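Local coordinates for putative branched-chain amino acid ABC transporter, periplasmic branched-chain amino acid-binding protein (Pseudomonas protegens Pf-5, PDB 4RU0), which probably captures branched-chain amino acids or related small solutes in the periplasm and delivers them to an ABC transporter for uptake, at residues G69-V74 / V336-I341; S271-V276 / Q400-A405; R138-A141 / V146-Y149. One frame throughout, in Å; residues are numbered along the deposited sequence.

Contact 1: G69-V74 / V336-I341; sequences GGINGV and VAVEAI
I71 reaches V338 and I341 through one methyl, and the contact rests largely on that atom. CD1 of I71 lies 3.8 Å from CG1 of V338. It is equally near I341, with 3.8 Å between CD1 of I71 and CG2 of I341, and so it settles between two side chains three residues apart on helix 325-348. The extended end of the isoleucine (chi2 175°) carries CD1 well out from the backbone, and the side chain approaches V338 at a slant but I341 at about a right angle. The same patch takes in helix 47-67, where I64 touches I71 and Y60 touches V338.

Hydrogen bonding, by contrast, works mainly on the two sides separately. In 69-74 the chain reverses in a type I' turn that is bonded in both directions: V74 N donates to I71 O over 2.9 Å, and I71 N returns the bond to V74 O over 2.8 Å. A weak hydrogen bond from Q345 NE2, further along helix 325-348, also reaches I71 O. On the helix, the charge of E339 is answered by its salt bridges to R342 and R371.

The turn has N72 and G73 at its corners, both with positive phi, and Asn-Gly is the classic sequence for type I'. Through this two-residue reversal, the connection from helix 47-67 to strand 76-82 of the alpha/beta periplasmic-binding-protein fold is joined to a helix some 260 residues later in the chain.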
ATOM      1  N   GLY A  69     -14.014  -3.489 -23.278  1.00 70.87           N
ATOM      2  CA  GLY A  69     -15.130  -2.597 -23.537  1.00 74.58           C
ATOM      3  C   GLY A  69     -15.604  -1.903 -22.276  1.00 71.99           C
ATOM      4  O   GLY A  69     -16.798  -1.645 -22.104  1.00 68.85           O
ATOM      5  N   GLY A  70     -14.658  -1.599 -21.392  1.00 70.49           N
ATOM      6  CA  GLY A  70     -14.971  -0.981 -20.117  1.00 66.51           C
ATOM      7  C   GLY A  70     -15.389  -2.023 -19.101  1.00 62.23           C
ATOM      8  O   GLY A  70     -15.166  -3.218 -19.299  1.00 63.21           O
ATOM      9  N   ILE A  71     -15.995  -1.572 -18.010  1.00 60.23           N
ATOM     10  CA  ILE A  71     -16.440  -2.480 -16.959  1.00 63.55           C
ATOM     11  C   ILE A  71     -17.875  -2.911 -17.213  1.00 67.87           C
ATOM     12  O   ILE A  71     -18.806  -2.128 -17.025  1.00 60.39           O
ATOM     13  CB  ILE A  71     -16.340  -1.837 -15.560  1.00 60.27           C
ATOM     14  CG1 ILE A  71     -14.896  -1.426 -15.257  1.00 59.35           C
ATOM     15  CG2 ILE A  71     -16.853  -2.791 -14.494  1.00 55.20           C
ATOM     16  CD1 ILE A  71     -14.736  -0.686 -13.951  1.00 52.18           C
ATOM     17  N   ASN A  72     -18.040  -4.163 -17.638  1.00 72.28           N
ATOM     18  CA  ASN A  72     -19.349  -4.713 -17.985  1.00 64.24           C
ATOM     19  C   ASN A  72     -20.135  -3.806 -18.927  1.00 65.97           C
ATOM     20  O   ASN A  72     -21.344  -3.651 -18.782  1.00 66.52           O
ATOM     21  CB  ASN A  72     -20.174  -4.979 -16.727  1.00 69.26           C
ATOM     22  CG  ASN A  72     -20.130  -6.428 -16.290  1.00 72.66           C
ATOM     23  OD1 ASN A  72     -19.346  -7.224 -16.808  1.00 78.23           O
ATOM     24  ND2 ASN A  72     -20.979  -6.779 -15.332  1.00 72.34           N
ATOM     25  N   GLY A  73     -19.437  -3.199 -19.879  1.00 66.89           N
ATOM     26  CA  GLY A  73     -20.068  -2.333 -20.854  1.00 68.68           C
ATOM     27  C   GLY A  73     -19.931  -0.854 -20.545  1.00 77.86           C
ATOM     28  O   GLY A  73     -20.043  -0.016 -21.438  1.00 73.97           O
ATOM     29  N   VAL A  74     -19.687  -0.532 -19.277  1.00 82.67           N
ATOM     30  CA  VAL A  74     -19.550   0.858 -18.849  1.00 62.49           C
ATOM     31  C   VAL A  74     -18.137   1.384 -19.075  1.00 61.76           C
ATOM     32  O   VAL A  74     -17.178   0.890 -18.485  1.00 60.40           O
ATOM     33  CB  VAL A  74     -19.906   1.028 -17.365  1.00 59.92           C
ATOM     34  CG1 VAL A  74     -19.790   2.490 -16.958  1.00 58.38           C
ATOM     35  CG2 VAL A  74     -21.300   0.502 -17.097  1.00 62.47           C
ATOM     36  N   VAL A 336      -8.053  -2.550  -7.868  1.00 46.16           N
ATOM     37  CA  VAL A 336      -8.881  -2.626  -6.671  1.00 43.95           C
ATOM     38  C   VAL A 336     -10.167  -1.831  -6.863  1.00 42.17           C
ATOM     39  O   VAL A 336     -11.260  -2.317  -6.578  1.00 45.39           O
ATOM     40  CB  VAL A 336      -8.125  -2.111  -5.436  1.00 40.39           C
ATOM     41  CG1 VAL A 336      -9.072  -1.892  -4.267  1.00 38.90           C
ATOM     42  CG2 VAL A 336      -7.033  -3.085  -5.056  1.00 49.28           C
ATOM     43  N   ALA A 337     -10.023  -0.614  -7.366  1.00 42.34           N
ATOM     44  CA  ALA A 337     -11.167   0.236  -7.637  1.00 42.48           C
ATOM     45  C   ALA A 337     -12.055  -0.384  -8.714  1.00 44.30           C
ATOM     46  O   ALA A 337     -13.278  -0.426  -8.568  1.00 44.30           O
ATOM     47  CB  ALA A 337     -10.704   1.620  -8.051  1.00 42.53           C
ATOM     48  N   VAL A 338     -11.430  -0.874  -9.781  1.00 45.99           N
ATOM     49  CA  VAL A 338     -12.148  -1.507 -10.890  1.00 48.05           C
ATOM     50  C   VAL A 338     -12.980  -2.704 -10.427  1.00 48.02           C
ATOM     51  O   VAL A 338     -14.143  -2.838 -10.806  1.00 60.57           O
ATOM     52  CB  VAL A 338     -11.174  -1.956 -12.002  1.00 49.93           C
ATOM     53  CG1 VAL A 338     -11.863  -2.897 -12.975  1.00 52.11           C
ATOM     54  CG2 VAL A 338     -10.616  -0.750 -12.735  1.00 50.54           C
ATOM     55  N   GLU A 339     -12.391  -3.562  -9.600  1.00 47.10           N
ATOM     56  CA  GLU A 339     -13.114  -4.714  -9.068  1.00 47.03           C
ATOM     57  C   GLU A 339     -14.223  -4.293  -8.106  1.00 45.62           C
ATOM     58  O   GLU A 339     -15.275  -4.932  -8.040  1.00 46.21           O
ATOM     59  CB  GLU A 339     -12.153  -5.676  -8.368  1.00 46.38           C
ATOM     60  CG  GLU A 339     -11.221  -6.402  -9.320  1.00 48.12           C
ATOM     61  CD  GLU A 339     -11.969  -7.206 -10.374  1.00 57.19           C
ATOM     62  OE1 GLU A 339     -11.690  -7.002 -11.575  1.00 52.16           O
ATOM     63  OE2 GLU A 339     -12.829  -8.038 -10.004  1.00 50.47           O
ATOM     64  N   ALA A 340     -13.977  -3.223  -7.354  1.00 51.97           N
ATOM     65  CA  ALA A 340     -14.979  -2.684  -6.443  1.00 42.77           C
ATOM     66  C   ALA A 340     -16.193  -2.211  -7.229  1.00 43.89           C
ATOM     67  O   ALA A 340     -17.334  -2.503  -6.870  1.00 43.97           O
ATOM     68  CB  ALA A 340     -14.400  -1.544  -5.617  1.00 41.07           C
ATOM     69  N   ILE A 341     -15.928  -1.476  -8.303  1.00 44.96           N
ATOM     70  CA  ILE A 341     -16.973  -1.005  -9.196  1.00 53.02           C
ATOM     71  C   ILE A 341     -17.721  -2.185  -9.804  1.00 55.52           C
ATOM     72  O   ILE A 341     -18.952  -2.243  -9.759  1.00 48.42           O
ATOM     73  CB  ILE A 341     -16.393  -0.123 -10.316  1.00 54.79           C
ATOM     74  CG1 ILE A 341     -15.870   1.190  -9.732  1.00 45.94           C
ATOM     75  CG2 ILE A 341     -17.446   0.139 -11.387  1.00 49.31           C
ATOM     76  CD1 ILE A 341     -15.018   1.985 -10.688  1.00 46.86           C
TER

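Contact 2: S271-V276 / Q400-A405; sequences SSSEDV and QQWDGA
A capped, weakly bonded helical turn, 273-276, packs through V276 and S273 against W402, the last residue of strand 396-402. V276 sets CG2 over the indole: this methyl stands 3.6 Å from the centroid of the five-membered ring of W402, only 9° off the normal, a CH-pi contact over the face. Its place follows from chi1 of -71°, which puts CG2 between the backbone N and the carbonyl carbon. The backbone amides of G404 and A405 lie over the opposite face, nearer its rim. In the plane of the ring a water bridges V276 and W402, accepting from W402 NE1 at 2.9 Å and donating to V276 O at 2.8 Å. With a leucine in place of W402, the V276 methyl would probably face a gap, and the water, lacking the indole N-H, would be likely to lose its hold on this side. S273 comes in obliquely, with OG 3.9 Å from CZ3 of W402.

Strand 396-402 runs antiparallel to 407-415 at one margin of the mixed sheet, and the loop joining them contains an Asx turn in which D403 OD1 accepts from A405 N at 2.8 Å.

The helical turn is opened by a capping box. S272 OG accepts from E274 N at 2.9 Å, while S272 N donates a hydrogen bond to D275 OD2 at 3.0 Å, on the anti side and 20° out of the carboxylate plane. At the other end of the contact Q400 NE2 lies 3.3 Å from S271 O; the OG of S271 is hydrogen-bonded to I268 O.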
ATOM      1  N   SER A 271      10.838  -0.196  -0.202  1.00 27.63           N
ATOM      2  CA  SER A 271      11.009  -1.393  -1.014  1.00 29.27           C
ATOM      3  C   SER A 271      11.268  -1.103  -2.487  1.00 37.65           C
ATOM      4  O   SER A 271      11.199  -2.009  -3.316  1.00 38.14           O
ATOM      5  CB  SER A 271       9.773  -2.284  -0.892  1.00 29.23           C
ATOM      6  OG  SER A 271       8.620  -1.602  -1.353  1.00 29.79           O
ATOM      7  N   SER A 272      11.569   0.148  -2.816  1.00 32.09           N
ATOM      8  CA  SER A 272      11.809   0.518  -4.204  1.00 40.02           C
ATOM      9  C   SER A 272      13.286   0.501  -4.584  1.00 35.53           C
ATOM     10  O   SER A 272      14.158   0.564  -3.726  1.00 34.18           O
ATOM     11  CB  SER A 272      11.244   1.905  -4.497  1.00 44.14           C
ATOM     12  OG  SER A 272      11.864   2.430  -5.655  1.00 56.32           O
ATOM     13  N   SER A 273      13.546   0.433  -5.886  1.00 38.02           N
ATOM     14  CA  SER A 273      14.895   0.553  -6.435  1.00 46.13           C
ATOM     15  C   SER A 273      15.522   1.872  -6.018  1.00 48.20           C
ATOM     16  O   SER A 273      16.702   1.939  -5.672  1.00 54.68           O
ATOM     17  CB  SER A 273      14.873   0.464  -7.967  1.00 48.57           C
ATOM     18  OG  SER A 273      14.191  -0.694  -8.407  1.00 53.34           O
ATOM     19  N   GLU A 274      14.710   2.922  -6.055  1.00 38.35           N
ATOM     20  CA  GLU A 274      15.165   4.268  -5.739  1.00 37.82           C
ATOM     21  C   GLU A 274      15.525   4.420  -4.265  1.00 47.26           C
ATOM     22  O   GLU A 274      16.274   5.320  -3.889  1.00 46.74           O
ATOM     23  CB  GLU A 274      14.088   5.283  -6.127  1.00 51.81           C
ATOM     24  CG  GLU A 274      13.624   5.130  -7.563  1.00 59.86           C
ATOM     25  CD  GLU A 274      12.611   6.176  -7.968  1.00 70.45           C
ATOM     26  OE1 GLU A 274      12.230   7.002  -7.107  1.00 73.99           O
ATOM     27  OE2 GLU A 274      12.200   6.171  -9.150  1.00 73.63           O
ATOM     28  N   ASP A 275      14.980   3.545  -3.428  1.00 33.55           N
ATOM     29  CA  ASP A 275      15.288   3.578  -2.006  1.00 31.12           C
ATOM     30  C   ASP A 275      16.676   3.022  -1.729  1.00 39.62           C
ATOM     31  O   ASP A 275      17.274   3.333  -0.703  1.00 46.36           O
ATOM     32  CB  ASP A 275      14.249   2.790  -1.206  1.00 39.54           C
ATOM     33  CG  ASP A 275      12.896   3.478  -1.164  1.00 42.45           C
ATOM     34  OD1 ASP A 275      12.856   4.713  -0.972  1.00 47.48           O
ATOM     35  OD2 ASP A 275      11.872   2.780  -1.322  1.00 47.38           O
ATOM     36  N   VAL A 276      17.189   2.201  -2.644  1.00 36.05           N
ATOM     37  CA  VAL A 276      18.430   1.471  -2.387  1.00 33.11           C
ATOM     38  C   VAL A 276      19.542   1.716  -3.411  1.00 44.32           C
ATOM     39  O   VAL A 276      20.715   1.499  -3.109  1.00 47.48           O
ATOM     40  CB  VAL A 276      18.166  -0.040  -2.319  1.00 33.06           C
ATOM     41  CG1 VAL A 276      17.414  -0.374  -1.058  1.00 30.56           C
ATOM     42  CG2 VAL A 276      17.398  -0.503  -3.550  1.00 44.64           C
ATOM     43  N   GLN A 400      11.100  -9.544  -1.175  1.00 31.73           N
ATOM     44  CA  GLN A 400      11.968  -9.525  -2.341  1.00 34.63           C
ATOM     45  C   GLN A 400      13.361  -9.044  -1.953  1.00 35.70           C
ATOM     46  O   GLN A 400      13.511  -8.244  -1.025  1.00 30.82           O
ATOM     47  CB  GLN A 400      11.379  -8.646  -3.446  1.00 34.34           C
ATOM     48  CG  GLN A 400      11.196  -7.199  -3.061  1.00 33.09           C
ATOM     49  CD  GLN A 400      10.502  -6.408  -4.143  1.00 41.02           C
ATOM     50  OE1 GLN A 400       9.719  -6.958  -4.917  1.00 43.77           O
ATOM     51  NE2 GLN A 400      10.785  -5.111  -4.207  1.00 43.07           N
ATOM     52  N   GLN A 401      14.371  -9.540  -2.668  1.00 33.66           N
ATOM     53  CA  GLN A 401      15.768  -9.278  -2.329  1.00 33.16           C
ATOM     54  C   GLN A 401      16.490  -8.484  -3.416  1.00 45.13           C
ATOM     55  O   GLN A 401      16.329  -8.753  -4.609  1.00 47.26           O
ATOM     56  CB  GLN A 401      16.498 -10.600  -2.067  1.00 33.47           C
ATOM     57  CG  GLN A 401      17.968 -10.455  -1.714  1.00 33.09           C
ATOM     58  CD  GLN A 401      18.524 -11.705  -1.059  1.00 33.92           C
ATOM     59  OE1 GLN A 401      18.219 -12.824  -1.473  1.00 33.96           O
ATOM     60  NE2 GLN A 401      19.328 -11.522  -0.018  1.00 31.56           N
ATOM     61  N   TRP A 402      17.292  -7.511  -2.990  1.00 33.75           N
ATOM     62  CA  TRP A 402      17.998  -6.615  -3.903  1.00 35.95           C
ATOM     63  C   TRP A 402      19.437  -7.071  -4.155  1.00 38.07           C
ATOM     64  O   TRP A 402      20.181  -7.334  -3.206  1.00 34.85           O
ATOM     65  CB  TRP A 402      17.977  -5.201  -3.324  1.00 34.00           C
ATOM     66  CG  TRP A 402      18.681  -4.160  -4.130  1.00 39.92           C
ATOM     67  CD1 TRP A 402      19.847  -3.526  -3.809  1.00 39.14           C
ATOM     68  CD2 TRP A 402      18.252  -3.606  -5.380  1.00 41.60           C
ATOM     69  NE1 TRP A 402      20.172  -2.615  -4.785  1.00 40.73           N
ATOM     70  CE2 TRP A 402      19.214  -2.648  -5.762  1.00 42.43           C
ATOM     71  CE3 TRP A 402      17.153  -3.833  -6.218  1.00 38.23           C
ATOM     72  CZ2 TRP A 402      19.108  -1.914  -6.944  1.00 45.11           C
ATOM     73  CZ3 TRP A 402      17.051  -3.106  -7.392  1.00 45.39           C
ATOM     74  CH2 TRP A 402      18.024  -2.156  -7.743  1.00 45.34           C
ATOM     75  N   ASP A 403      19.838  -7.166  -5.421  1.00 38.21           N
ATOM     76  CA  ASP A 403      21.197  -7.619  -5.727  1.00 53.13           C
ATOM     77  C   ASP A 403      22.110  -6.483  -6.188  1.00 50.41           C
ATOM     78  O   ASP A 403      23.273  -6.706  -6.526  1.00 46.82           O
ATOM     79  CB  ASP A 403      21.176  -8.738  -6.778  1.00 41.38           C
ATOM     80  CG  ASP A 403      20.559  -8.306  -8.105  1.00 61.46           C
ATOM     81  OD1 ASP A 403      20.602  -7.105  -8.452  1.00 56.84           O
ATOM     82  OD2 ASP A 403      20.036  -9.187  -8.821  1.00 66.55           O
ATOM     83  N   GLY A 404      21.580  -5.266  -6.198  1.00 51.47           N
ATOM     84  CA  GLY A 404      22.343  -4.113  -6.636  1.00 41.29           C
ATOM     85  C   GLY A 404      21.800  -3.570  -7.938  1.00 43.42           C
ATOM     86  O   GLY A 404      22.096  -2.436  -8.323  1.00 46.66           O
ATOM     87  N   ALA A 405      20.991  -4.384  -8.611  1.00 47.07           N
ATOM     88  CA  ALA A 405      20.438  -4.016  -9.907  1.00 49.53           C
ATOM     89  C   ALA A 405      18.967  -4.405 -10.036  1.00 53.22           C
ATOM     90  O   ALA A 405      18.183  -3.685 -10.653  1.00 47.04           O
ATOM     91  CB  ALA A 405      21.248  -4.658 -11.020  1.00 50.81           C
TER
HETATM   92  O   HOH W   1      22.149  -0.482  -4.455  1.00 32.58           O

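Contact 3: R138-A141 / V146-Y149; sequences RTEA and VFPY
F147 lays its ring against A141, E140 and R138, and it can be followed outward atom by atom. CB begins the contact at A141, 3.8 Å from that residue's CB. CG comes closer still, 3.7 Å from A141 CB, and the alanine methyl proves to lie over one face of the ring, 4.1 Å from the F147 centroid and 26° off the normal: a CH-pi contact displaced toward the CG end. The ring is brought there by chi1 of -69°, which places CG anti to the carbonyl carbon of F147.

Beyond CG the two sides of the ring meet different neighbours. CD1 passes 3.5 Å from E140 O, a carbonyl approaching obliquely. Next along that side, CE1 is 3.5 Å from E140 CG, and CZ touches the same methylene. E140 bends at chi2 (-85°), its carboxylate turning toward R138; the link between E140 OE2 and R138 NH2, at 3.8 Å, is a long salt bridge. Along the other side CD2 still borders the A141 methyl. Farther out, CE2 of F147 meets CD of R138 at 3.8 Å. The extended arginine chain crosses F147 at about a right angle. Its guanidinium makes a cation-pi contact with Y118, and NH1 binds a glycerol that probably came from the crystallisation liquor.

Both segments belong to the connection between strands 131-132 and 150-151, where A141 lies in a short 3-10 segment that runs on beyond it and Y149 pairs its backbone with L131. Helix 418-435 flanks this connection, bringing F432 to the F147 ring and K428 to E140, while helix 114-126 lies beside it, with S121 against R138 and E125 against P148.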
ATOM      1  N   ARG A 138      -5.038   5.510   7.927  1.00 29.55           N
ATOM      2  CA  ARG A 138      -5.422   5.190   9.297  1.00 27.69           C
ATOM      3  C   ARG A 138      -5.624   3.692   9.500  1.00 28.71           C
ATOM      4  O   ARG A 138      -6.514   3.096   8.895  1.00 31.31           O
ATOM      5  CB  ARG A 138      -6.699   5.930   9.669  1.00 24.61           C
ATOM      6  CG  ARG A 138      -6.655   7.428   9.432  1.00 35.21           C
ATOM      7  CD  ARG A 138      -8.049   8.016   9.555  1.00 43.01           C
ATOM      8  NE  ARG A 138      -8.071   9.475   9.482  1.00 46.51           N
ATOM      9  CZ  ARG A 138      -7.931  10.280  10.533  1.00 47.53           C
ATOM     10  NH1 ARG A 138      -7.981  11.597  10.368  1.00 44.54           N
ATOM     11  NH2 ARG A 138      -7.734   9.766  11.749  1.00 40.69           N
ATOM     12  N   THR A 139      -4.818   3.082  10.362  1.00 25.13           N
ATOM     13  CA  THR A 139      -4.958   1.649  10.592  1.00 25.84           C
ATOM     14  C   THR A 139      -6.301   1.331  11.259  1.00 27.76           C
ATOM     15  O   THR A 139      -6.913   0.306  10.972  1.00 27.52           O
ATOM     16  CB  THR A 139      -3.794   1.071  11.454  1.00 37.44           C
ATOM     17  OG1 THR A 139      -3.766   1.713  12.731  1.00 52.65           O
ATOM     18  CG2 THR A 139      -2.455   1.285  10.757  1.00 25.50           C
ATOM     19  N   GLU A 140      -6.776   2.221  12.123  1.00 27.24           N
ATOM     20  CA  GLU A 140      -8.046   1.989  12.798  1.00 28.54           C
ATOM     21  C   GLU A 140      -9.225   2.045  11.824  1.00 28.48           C
ATOM     22  O   GLU A 140     -10.331   1.636  12.163  1.00 29.73           O
ATOM     23  CB  GLU A 140      -8.251   2.990  13.944  1.00 29.34           C
ATOM     24  CG  GLU A 140      -8.367   4.443  13.527  1.00 42.42           C
ATOM     25  CD  GLU A 140      -7.018   5.111  13.358  1.00 52.10           C
ATOM     26  OE1 GLU A 140      -5.993   4.405  13.480  1.00 48.03           O
ATOM     27  OE2 GLU A 140      -6.985   6.339  13.108  1.00 56.74           O
ATOM     28  N   ALA A 141      -8.991   2.526  10.607  1.00 27.27           N
ATOM     29  CA  ALA A 141     -10.045   2.542   9.600  1.00 27.33           C
ATOM     30  C   ALA A 141     -10.276   1.139   9.040  1.00 32.41           C
ATOM     31  O   ALA A 141     -11.108   0.944   8.150  1.00 31.48           O
ATOM     32  CB  ALA A 141      -9.715   3.520   8.487  1.00 26.12           C
ATOM     33  N   VAL A 146     -16.698   2.187  12.258  1.00 30.23           N
ATOM     34  CA  VAL A 146     -16.354   3.521  12.742  1.00 31.80           C
ATOM     35  C   VAL A 146     -15.909   4.392  11.570  1.00 24.50           C
ATOM     36  O   VAL A 146     -16.073   5.611  11.588  1.00 24.21           O
ATOM     37  CB  VAL A 146     -15.261   3.453  13.826  1.00 25.20           C
ATOM     38  CG1 VAL A 146     -14.775   4.842  14.217  1.00 24.36           C
ATOM     39  CG2 VAL A 146     -15.795   2.718  15.049  1.00 27.03           C
ATOM     40  N   PHE A 147     -15.383   3.750  10.528  1.00 35.16           N
ATOM     41  CA  PHE A 147     -14.913   4.459   9.338  1.00 30.53           C
ATOM     42  C   PHE A 147     -15.606   3.997   8.058  1.00 27.40           C
ATOM     43  O   PHE A 147     -14.987   3.346   7.221  1.00 27.13           O
ATOM     44  CB  PHE A 147     -13.402   4.292   9.195  1.00 22.00           C
ATOM     45  CG  PHE A 147     -12.618   5.006  10.250  1.00 21.09           C
ATOM     46  CD1 PHE A 147     -12.348   4.394  11.461  1.00 21.14           C
ATOM     47  CD2 PHE A 147     -12.151   6.293  10.033  1.00 20.55           C
ATOM     48  CE1 PHE A 147     -11.626   5.052  12.433  1.00 24.70           C
ATOM     49  CE2 PHE A 147     -11.429   6.954  11.000  1.00 20.75           C
ATOM     50  CZ  PHE A 147     -11.164   6.335  12.202  1.00 21.55           C
ATOM     51  N   PRO A 148     -16.886   4.366   7.890  1.00 28.23           N
ATOM     52  CA  PRO A 148     -17.705   3.913   6.761  1.00 28.50           C
ATOM     53  C   PRO A 148     -17.079   4.186   5.396  1.00 26.75           C
ATOM     54  O   PRO A 148     -17.193   3.344   4.507  1.00 27.97           O
ATOM     55  CB  PRO A 148     -19.001   4.722   6.919  1.00 27.72           C
ATOM     56  CG  PRO A 148     -19.018   5.159   8.329  1.00 27.19           C
ATOM     57  CD  PRO A 148     -17.599   5.343   8.730  1.00 25.56           C
ATOM     58  N   TYR A 149     -16.425   5.332   5.232  1.00 25.69           N
ATOM     59  CA  TYR A 149     -15.915   5.728   3.923  1.00 26.05           C
ATOM     60  C   TYR A 149     -14.393   5.889   3.866  1.00 27.57           C
ATOM     61  O   TYR A 149     -13.864   6.605   3.020  1.00 25.17           O
ATOM     62  CB  TYR A 149     -16.612   7.017   3.478  1.00 26.60           C
ATOM     63  CG  TYR A 149     -18.069   6.771   3.170  1.00 34.75           C
ATOM     64  CD1 TYR A 149     -19.043   6.926   4.149  1.00 28.16           C
ATOM     65  CD2 TYR A 149     -18.464   6.328   1.913  1.00 29.81           C
ATOM     66  CE1 TYR A 149     -20.373   6.674   3.875  1.00 29.73           C
ATOM     67  CE2 TYR A 149     -19.793   6.075   1.630  1.00 31.43           C
ATOM     68  CZ  TYR A 149     -20.741   6.246   2.612  1.00 31.32           C
ATOM     69  OH  TYR A 149     -22.063   5.994   2.331  1.00 53.75           O
TER

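All three contacts are largely buried, yet their chemistry differs with their place. Contact 1, whose centre lies farthest from the chain's centre, at about 21 Å, is purely aliphatic between its segments; contact 2 adds an aromatic face and a bridging water at the margin of the mixed sheet; contact 3 folds one loop on itself around a phenylalanine, with charged side chains alongside. Contacts 2 and 3 lie on opposite sides of the chain's centre, their own centres about 32 Å apart. Helix 325-348 serves two of them: its middle forms half of contact 1, while V325 and Y326 at its start touch side chains of contact 2. Contact 3 turns instead to helix 418-435.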